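PDB 4JPQ: uncharacterized protein, which is of unknown function but probably binds carbohydrate through a domain of carbohydrate-binding family 9. Local coordinates for residues Lys5-Lys10 against Val51-Ala56; Ser72-Ala77 against Asp188-Pro193. All blocks are in the same frame, centred on the assembly; numbering follows the deposited sequence.

Contact 1 of 2, residues Lys5-Lys10 against Val51-Ala56; sequences KSLSVK and VSFRIA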
ATOM      1  N   LYS A   5     -10.803  -3.655 -11.499  1.00 73.41           N
ATOM      2  CA  LYS A   5     -11.166  -2.240 -11.412  1.00 70.27           C
ATOM      3  C   LYS A   5     -10.125  -1.340 -12.094  1.00 71.87           C
ATOM      4  O   LYS A   5      -9.031  -1.783 -12.458  1.00 68.77           O
ATOM      5  CB  LYS A   5     -11.335  -1.798  -9.950  1.00 69.11           C
ATOM      6  CG  LYS A   5     -12.543  -2.384  -9.232  1.00 70.93           C
ATOM      7  CD  LYS A   5     -12.635  -1.810  -7.820  1.00 68.97           C
ATOM      8  CE  LYS A   5     -13.833  -2.323  -7.049  1.00 70.64           C
ATOM      9  NZ  LYS A   5     -13.751  -1.909  -5.621  1.00 69.10           N
ATOM     10  N   SER A   6     -10.496  -0.069 -12.258  1.00 74.24           N
ATOM     11  CA  SER A   6      -9.643   0.937 -12.866  1.00 69.99           C
ATOM     12  C   SER A   6      -9.620   2.236 -12.041  1.00 68.55           C
ATOM     13  O   SER A   6     -10.617   2.605 -11.398  1.00 66.48           O
ATOM     14  CB  SER A   6     -10.051   1.177 -14.312  1.00 71.41           C
ATOM     15  OG  SER A   6      -9.859  -0.025 -15.031  1.00 77.33           O
ATOM     16  N   LEU A   7      -8.465   2.901 -12.075  1.00 60.59           N
ATOM     17  CA  LEU A   7      -8.223   4.160 -11.387  1.00 61.54           C
ATOM     18  C   LEU A   7      -7.445   5.155 -12.205  1.00 66.18           C
ATOM     19  O   LEU A   7      -6.494   4.772 -12.892  1.00 68.92           O
ATOM     20  CB  LEU A   7      -7.405   3.940 -10.108  1.00 61.55           C
ATOM     21  CG  LEU A   7      -8.098   4.107  -8.769  1.00 62.42           C
ATOM     22  CD1 LEU A   7      -7.064   3.889  -7.674  1.00 55.71           C
ATOM     23  CD2 LEU A   7      -8.749   5.489  -8.641  1.00 71.80           C
ATOM     24  N   SER A   8      -7.822   6.429 -12.061  1.00 77.39           N
ATOM     25  CA  SER A   8      -7.103   7.557 -12.639  1.00 80.96           C
ATOM     26  C   SER A   8      -6.262   8.124 -11.498  1.00 70.85           C
ATOM     27  O   SER A   8      -6.796   8.494 -10.447  1.00 71.76           O
ATOM     28  CB  SER A   8      -8.057   8.621 -13.169  1.00 82.75           C
ATOM     29  OG  SER A   8      -8.828   8.088 -14.220  1.00 98.85           O
ATOM     30  N   VAL A   9      -4.947   8.141 -11.700  1.00 64.92           N
ATOM     31  CA  VAL A   9      -4.005   8.688 -10.747  1.00 61.20           C
ATOM     32  C   VAL A   9      -3.713  10.093 -11.272  1.00 60.90           C
ATOM     33  O   VAL A   9      -2.934  10.253 -12.217  1.00 57.60           O
ATOM     34  CB  VAL A   9      -2.740   7.816 -10.649  1.00 61.50           C
ATOM     35  CG1 VAL A   9      -1.811   8.345  -9.566  1.00 66.68           C
ATOM     36  CG2 VAL A   9      -3.120   6.373 -10.353  1.00 62.25           C
ATOM     37  N   LYS A  10      -4.365  11.095 -10.673  1.00 59.62           N
ATOM     38  CA  LYS A  10      -4.202  12.503 -11.080  1.00 58.93           C
ATOM     39  C   LYS A  10      -2.795  13.007 -10.760  1.00 57.27           C
ATOM     40  O   LYS A  10      -2.185  12.552  -9.786  1.00 57.58           O
ATOM     41  CB  LYS A  10      -5.240  13.410 -10.392  1.00 62.08           C
ATOM     42  CG  LYS A  10      -6.694  13.229 -10.830  1.00 71.54           C
ATOM     43  CD  LYS A  10      -6.968  13.884 -12.184  1.00 97.18           C
ATOM     44  CE  LYS A  10      -8.442  13.872 -12.570  1.00103.87           C
ATOM     45  NZ  LYS A  10      -8.921  12.510 -12.936  1.00108.48           N
ATOM     46  N   VAL A  51     -12.157   1.106   5.641  1.00 56.00           N
ATOM     47  CA  VAL A  51     -10.877   1.557   5.075  1.00 52.88           C
ATOM     48  C   VAL A  51     -11.066   2.227   3.712  1.00 53.04           C
ATOM     49  O   VAL A  51     -11.831   1.749   2.877  1.00 52.18           O
ATOM     50  CB  VAL A  51      -9.888   0.371   4.929  1.00 54.86           C
ATOM     51  CG1 VAL A  51      -8.552   0.814   4.325  1.00 42.38           C
ATOM     52  CG2 VAL A  51      -9.665  -0.292   6.284  1.00 58.55           C
ATOM     53  N   SER A  52     -10.359   3.335   3.506  1.00 48.14           N
ATOM     54  CA  SER A  52     -10.345   4.037   2.233  1.00 48.23           C
ATOM     55  C   SER A  52      -8.909   4.482   1.931  1.00 47.82           C
ATOM     56  O   SER A  52      -8.056   4.538   2.830  1.00 48.78           O
ATOM     57  CB  SER A  52     -11.317   5.219   2.232  1.00 51.56           C
ATOM     58  OG  SER A  52     -10.902   6.236   3.115  1.00 66.65           O
ATOM     59  N   PHE A  53      -8.649   4.761   0.658  1.00 43.50           N
ATOM     60  CA  PHE A  53      -7.341   5.218   0.220  1.00 46.87           C
ATOM     61  C   PHE A  53      -7.444   6.192  -0.953  1.00 50.58           C
ATOM     62  O   PHE A  53      -8.512   6.370  -1.511  1.00 56.68           O
ATOM     63  CB  PHE A  53      -6.474   4.022  -0.178  1.00 47.23           C
ATOM     64  CG  PHE A  53      -6.850   3.409  -1.503  1.00 45.15           C
ATOM     65  CD1 PHE A  53      -7.956   2.584  -1.609  1.00 46.73           C
ATOM     66  CD2 PHE A  53      -6.089   3.666  -2.647  1.00 47.75           C
ATOM     67  CE1 PHE A  53      -8.310   2.020  -2.832  1.00 54.73           C
ATOM     68  CE2 PHE A  53      -6.431   3.106  -3.869  1.00 49.53           C
ATOM     69  CZ  PHE A  53      -7.545   2.281  -3.963  1.00 56.22           C
ATOM     70  N   ARG A  54      -6.323   6.817  -1.304  1.00 45.49           N
ATOM     71  CA  ARG A  54      -6.253   7.678  -2.480  1.00 45.60           C
ATOM     72  C   ARG A  54      -4.828   7.773  -2.966  1.00 47.09           C
ATOM     73  O   ARG A  54      -3.884   7.599  -2.200  1.00 45.56           O
ATOM     74  CB  ARG A  54      -6.836   9.059  -2.253  1.00 44.73           C
ATOM     75  CG  ARG A  54      -6.177   9.841  -1.147  1.00 45.33           C
ATOM     76  CD  ARG A  54      -6.794  11.210  -1.035  1.00 43.70           C
ATOM     77  NE  ARG A  54      -6.232  11.938   0.094  1.00 45.13           N
ATOM     78  CZ  ARG A  54      -6.605  13.164   0.476  1.00 56.28           C
ATOM     79  NH1 ARG A  54      -7.517  13.873  -0.197  1.00 58.90           N
ATOM     80  NH2 ARG A  54      -6.021  13.721   1.534  1.00 56.71           N
ATOM     81  N   ILE A  55      -4.706   8.065  -4.252  1.00 51.26           N
ATOM     82  CA  ILE A  55      -3.441   8.033  -4.926  1.00 46.48           C
ATOM     83  C   ILE A  55      -3.290   9.156  -5.959  1.00 45.06           C
ATOM     84  O   ILE A  55      -4.250   9.548  -6.619  1.00 49.09           O
ATOM     85  CB  ILE A  55      -3.247   6.619  -5.546  1.00 50.31           C
ATOM     86  CG1 ILE A  55      -1.814   6.449  -6.093  1.00 48.34           C
ATOM     87  CG2 ILE A  55      -4.326   6.303  -6.599  1.00 50.92           C
ATOM     88  CD1 ILE A  55      -1.503   5.059  -6.574  1.00 45.65           C
ATOM     89  N   ALA A  56      -2.060   9.641  -6.089  1.00 42.89           N
ATOM     90  CA  ALA A  56      -1.693  10.681  -7.062  1.00 47.25           C
ATOM     91  C   ALA A  56      -0.208  10.567  -7.369  1.00 43.22           C
ATOM     92  O   ALA A  56       0.451   9.677  -6.819  1.00 43.55           O
ATOM     93  CB  ALA A  56      -2.005  12.041  -6.499  1.00 49.69           C
TER
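I55 meets L7 and V9 through its two branches, and its side chain can be followed outward from CB, where the branches part. The methyl CG2 turns toward the middle of segment 5-10 and is shared by both neighbours: L7 CD1 lies 3.8 Å from I55 CG2, and V9 CG2 stands 3.9 Å from the same methyl. The other branch starts with CG1, which is anti to the backbone N (chi1 -171°) and lies on the V9 side, where I55 CG1 comes 4.0 Å from V9 CG1. At the tip, I55 CD1 is 4.3 Å from V9 CG2, while the side chain as a whole also packs on I62 and L64 of strand 61-70. The setting is the core of a beta-rich domain, consistent with the beta-sandwich of family 9 carbohydrate-binding modules. Here the N-terminal strand is backbone-bonded to the C-terminal strand 215-219, L7 pairing with T216 and S218. Against segment 51-56 it packs the apolar side chains of L7 and V9, the short axes diverging by 57°. L7 and F53 approach head-on as side chains, L7 CD1 meeting the ring obliquely, 3.9 Å from F53 CE2. That ring is fixed further by stacking with F183 and by an edge-to-face contact with W198, on which L7 also rests. Where the strands draw together, V9 CG1 lies against the backbone of A56, and the methyl of A56 faces the carbonyl oxygen of K10 and packs on L27 of helix 23-29.

Contact 2 of 2, residues Ser72-Ala77 against Asp188-Pro193; sequences SVRAVA and DKLQTP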
ATOM      1  N   SER A  72      -9.023  -2.990  16.624  1.00 51.42           N
ATOM      2  CA  SER A  72      -7.735  -3.079  17.326  1.00 52.00           C
ATOM      3  C   SER A  72      -6.564  -2.775  16.405  1.00 49.26           C
ATOM      4  O   SER A  72      -6.680  -2.923  15.187  1.00 52.52           O
ATOM      5  CB  SER A  72      -7.533  -4.456  17.986  1.00 49.84           C
ATOM      6  OG  SER A  72      -7.388  -5.501  17.038  1.00 53.53           O
ATOM      7  N   VAL A  73      -5.452  -2.362  17.015  1.00 47.66           N
ATOM      8  CA  VAL A  73      -4.199  -2.061  16.310  1.00 47.27           C
ATOM      9  C   VAL A  73      -3.019  -2.714  17.020  1.00 47.16           C
ATOM     10  O   VAL A  73      -3.076  -2.969  18.222  1.00 51.77           O
ATOM     11  CB  VAL A  73      -3.962  -0.548  16.139  1.00 50.88           C
ATOM     12  CG1 VAL A  73      -5.012   0.041  15.209  1.00 49.69           C
ATOM     13  CG2 VAL A  73      -3.964   0.193  17.469  1.00 54.35           C
ATOM     14  N   ARG A  74      -1.948  -2.943  16.268  1.00 44.32           N
ATOM     15  CA  ARG A  74      -0.763  -3.668  16.746  1.00 50.21           C
ATOM     16  C   ARG A  74       0.430  -3.314  15.860  1.00 44.62           C
ATOM     17  O   ARG A  74       0.243  -3.115  14.674  1.00 45.94           O
ATOM     18  CB  ARG A  74      -1.068  -5.163  16.637  1.00 47.51           C
ATOM     19  CG  ARG A  74       0.005  -6.146  17.075  1.00 48.72           C
ATOM     20  CD  ARG A  74      -0.461  -7.573  16.791  1.00 48.65           C
ATOM     21  NE  ARG A  74       0.440  -8.593  17.334  1.00 49.14           N
ATOM     22  CZ  ARG A  74       1.520  -9.103  16.734  1.00 48.90           C
ATOM     23  NH1 ARG A  74       1.921  -8.717  15.514  1.00 59.91           N
ATOM     24  NH2 ARG A  74       2.229 -10.027  17.375  1.00 54.82           N
ATOM     25  N   ALA A  75       1.625  -3.226  16.433  1.00 48.82           N
ATOM     26  CA  ALA A  75       2.858  -2.919  15.665  1.00 50.42           C
ATOM     27  C   ALA A  75       4.092  -3.454  16.381  1.00 51.66           C
ATOM     28  O   ALA A  75       4.875  -2.705  16.943  1.00 62.96           O
ATOM     29  CB  ALA A  75       2.977  -1.435  15.409  1.00 58.02           C
ATOM     30  N   VAL A  76       4.208  -4.775  16.409  1.00 50.60           N
ATOM     31  CA  VAL A  76       5.314  -5.465  17.065  1.00 54.87           C
ATOM     32  C   VAL A  76       6.616  -5.422  16.247  1.00 50.59           C
ATOM     33  O   VAL A  76       7.698  -5.360  16.837  1.00 55.58           O
ATOM     34  CB  VAL A  76       4.917  -6.934  17.435  1.00 52.05           C
ATOM     35  CG1 VAL A  76       6.084  -7.696  18.083  1.00 51.62           C
ATOM     36  CG2 VAL A  76       3.702  -6.922  18.366  1.00 50.10           C
ATOM     37  N   ALA A  77       6.509  -5.455  14.920  1.00 45.46           N
ATOM     38  CA  ALA A  77       7.686  -5.518  14.040  1.00 48.97           C
ATOM     39  C   ALA A  77       8.765  -4.507  14.422  1.00 50.65           C
ATOM     40  O   ALA A  77       8.507  -3.321  14.387  1.00 57.08           O
ATOM     41  CB  ALA A  77       7.268  -5.335  12.590  1.00 44.59           C
ATOM     42  N   ASP A 188      -2.735 -10.330  10.439  1.00 43.81           N
ATOM     43  CA  ASP A 188      -2.769 -11.762  10.759  1.00 45.27           C
ATOM     44  C   ASP A 188      -2.832 -12.074  12.251  1.00 43.07           C
ATOM     45  O   ASP A 188      -3.577 -12.966  12.630  1.00 46.77           O
ATOM     46  CB  ASP A 188      -1.610 -12.549  10.085  1.00 52.36           C
ATOM     47  CG  ASP A 188      -1.724 -12.618   8.537  1.00 55.51           C
ATOM     48  OD1 ASP A 188      -2.465 -11.828   7.916  1.00 53.37           O
ATOM     49  OD2 ASP A 188      -1.035 -13.474   7.938  1.00 57.83           O
ATOM     50  N   LYS A 189      -2.090 -11.333  13.079  1.00 45.35           N
ATOM     51  CA  LYS A 189      -2.054 -11.566  14.545  1.00 45.55           C
ATOM     52  C   LYS A 189      -2.929 -10.621  15.399  1.00 45.81           C
ATOM     53  O   LYS A 189      -2.793 -10.562  16.634  1.00 46.92           O
ATOM     54  CB  LYS A 189      -0.600 -11.637  15.049  1.00 49.62           C
ATOM     55  CG  LYS A 189       0.104 -12.952  14.692  1.00 55.60           C
ATOM     56  CD  LYS A 189       1.347 -13.212  15.541  1.00 67.03           C
ATOM     57  CE  LYS A 189       1.792 -14.666  15.478  1.00 88.67           C
ATOM     58  NZ  LYS A 189       2.808 -14.955  16.533  1.00 92.25           N
ATOM     59  N   LEU A 190      -3.845  -9.902  14.747  1.00 48.49           N
ATOM     60  CA  LEU A 190      -4.822  -9.049  15.447  1.00 47.27           C
ATOM     61  C   LEU A 190      -5.895  -9.939  16.057  1.00 44.21           C
ATOM     62  O   LEU A 190      -6.023 -11.090  15.681  1.00 48.57           O
ATOM     63  CB  LEU A 190      -5.493  -8.045  14.486  1.00 46.08           C
ATOM     64  CG  LEU A 190      -4.635  -6.935  13.886  1.00 48.32           C
ATOM     65  CD1 LEU A 190      -5.459  -6.117  12.917  1.00 43.68           C
ATOM     66  CD2 LEU A 190      -4.058  -6.015  14.955  1.00 53.53           C
ATOM     67  N   GLN A 191      -6.676  -9.379  16.976  1.00 48.73           N
ATOM     68  CA  GLN A 191      -7.790 -10.082  17.646  1.00 46.72           C
ATOM     69  C   GLN A 191      -8.763 -10.698  16.638  1.00 49.42           C
ATOM     70  O   GLN A 191      -9.226 -11.821  16.842  1.00 62.60           O
ATOM     71  CB  GLN A 191      -8.563  -9.111  18.556  1.00 50.89           C
ATOM     72  CG  GLN A 191      -9.659  -9.744  19.415  1.00 62.33           C
ATOM     73  CD  GLN A 191     -10.472  -8.739  20.219  1.00 63.57           C
ATOM     74  OE1 GLN A 191     -10.674  -8.921  21.415  1.00 67.26           O
ATOM     75  NE2 GLN A 191     -10.928  -7.675  19.574  1.00 60.00           N
ATOM     76  N   THR A 192      -9.093  -9.933  15.591  1.00 51.33           N
ATOM     77  CA  THR A 192      -9.978 -10.361  14.508  1.00 49.70           C
ATOM     78  C   THR A 192      -9.205 -10.193  13.191  1.00 47.71           C
ATOM     79  O   THR A 192      -9.230  -9.110  12.584  1.00 49.69           O
ATOM     80  CB  THR A 192     -11.293  -9.549  14.481  1.00 47.19           C
ATOM     81  OG1 THR A 192     -11.809  -9.422  15.802  1.00 51.94           O
ATOM     82  CG2 THR A 192     -12.335 -10.243  13.597  1.00 50.54           C
ATOM     83  N   PRO A 193      -8.480 -11.248  12.757  1.00 46.54           N
ATOM     84  CA  PRO A 193      -7.765 -11.118  11.484  1.00 47.33           C
ATOM     85  C   PRO A 193      -8.762 -10.956  10.348  1.00 50.59           C
ATOM     86  O   PRO A 193      -9.903 -11.420  10.444  1.00 50.77           O
ATOM     87  CB  PRO A 193      -6.965 -12.424  11.370  1.00 47.55           C
ATOM     88  CG  PRO A 193      -6.922 -12.981  12.741  1.00 48.93           C
ATOM     89  CD  PRO A 193      -8.172 -12.526  13.427  1.00 49.07           C
TER
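K189 lays the root of its side chain on R74, with K189 CB over the centre of one face of the guanidinium and 3.7 Å from R74 CZ. The arginine can lie under it because its chain is extended from CG to NE, with CG anti to the backbone N (chi1 -180°), so that it runs from the strand up to the loop. V76 CG2 covers the opposite face, leaving the flat group between two aliphatic surfaces, and a salt bridge from R74 NH1 to D87 OD1 pairs the charge. Beyond CB, the lysine crosses the arginine at a slant: K189 CD passes 3.8 Å from R74 NH2, and the ammonium runs on past the arginine. K189 NZ stays 5.0 Å from R74 NH2, and the carboxylate of D87 probably offsets part of the like charge. The next residue, L190, reaches the strand with the end of its side chain: L190 CD2 packs 3.5 Å from R74 CB and also lies beside the backbone at V73, while the side chain touches E148 as well. At Q191 the contact becomes polar by way of a third party. Q191 N and S72 OG are not bonded to each other, but each hydrogen-bonds to E148 OE2, so one carboxylate oxygen joins the loop to the strand. E148 belongs to strand 146-150, the antiparallel partner of 72-75. The arrangement is thus that of an inter-strand loop, between strands 178-186 and 195-197, folded over a small two-stranded antiparallel sheet in a domain consistent with the beta-sandwich of family 9 carbohydrate-binding modules.

In the fold
The two contacts share no strand and lie on opposite sides of the chain's centre, their own centres about 26 Å apart. Contact 1 is largely buried and mainly apolar across its interface, joining two strands near the chain's beginning whose side chains pack in the core. Contact 2 lies farther out, about 17 Å from the chain's centre, and is partly buried; it brings together a short strand and a loop separated by more than a hundred residues. There, aliphatic groups lie against a guanidinium, and D87 and E148, outside both segments, take polar bonds from strand and loop. A link between them is strand 61-70, which flanks strand 50-57 and, along the chain, leads into strand 72-75.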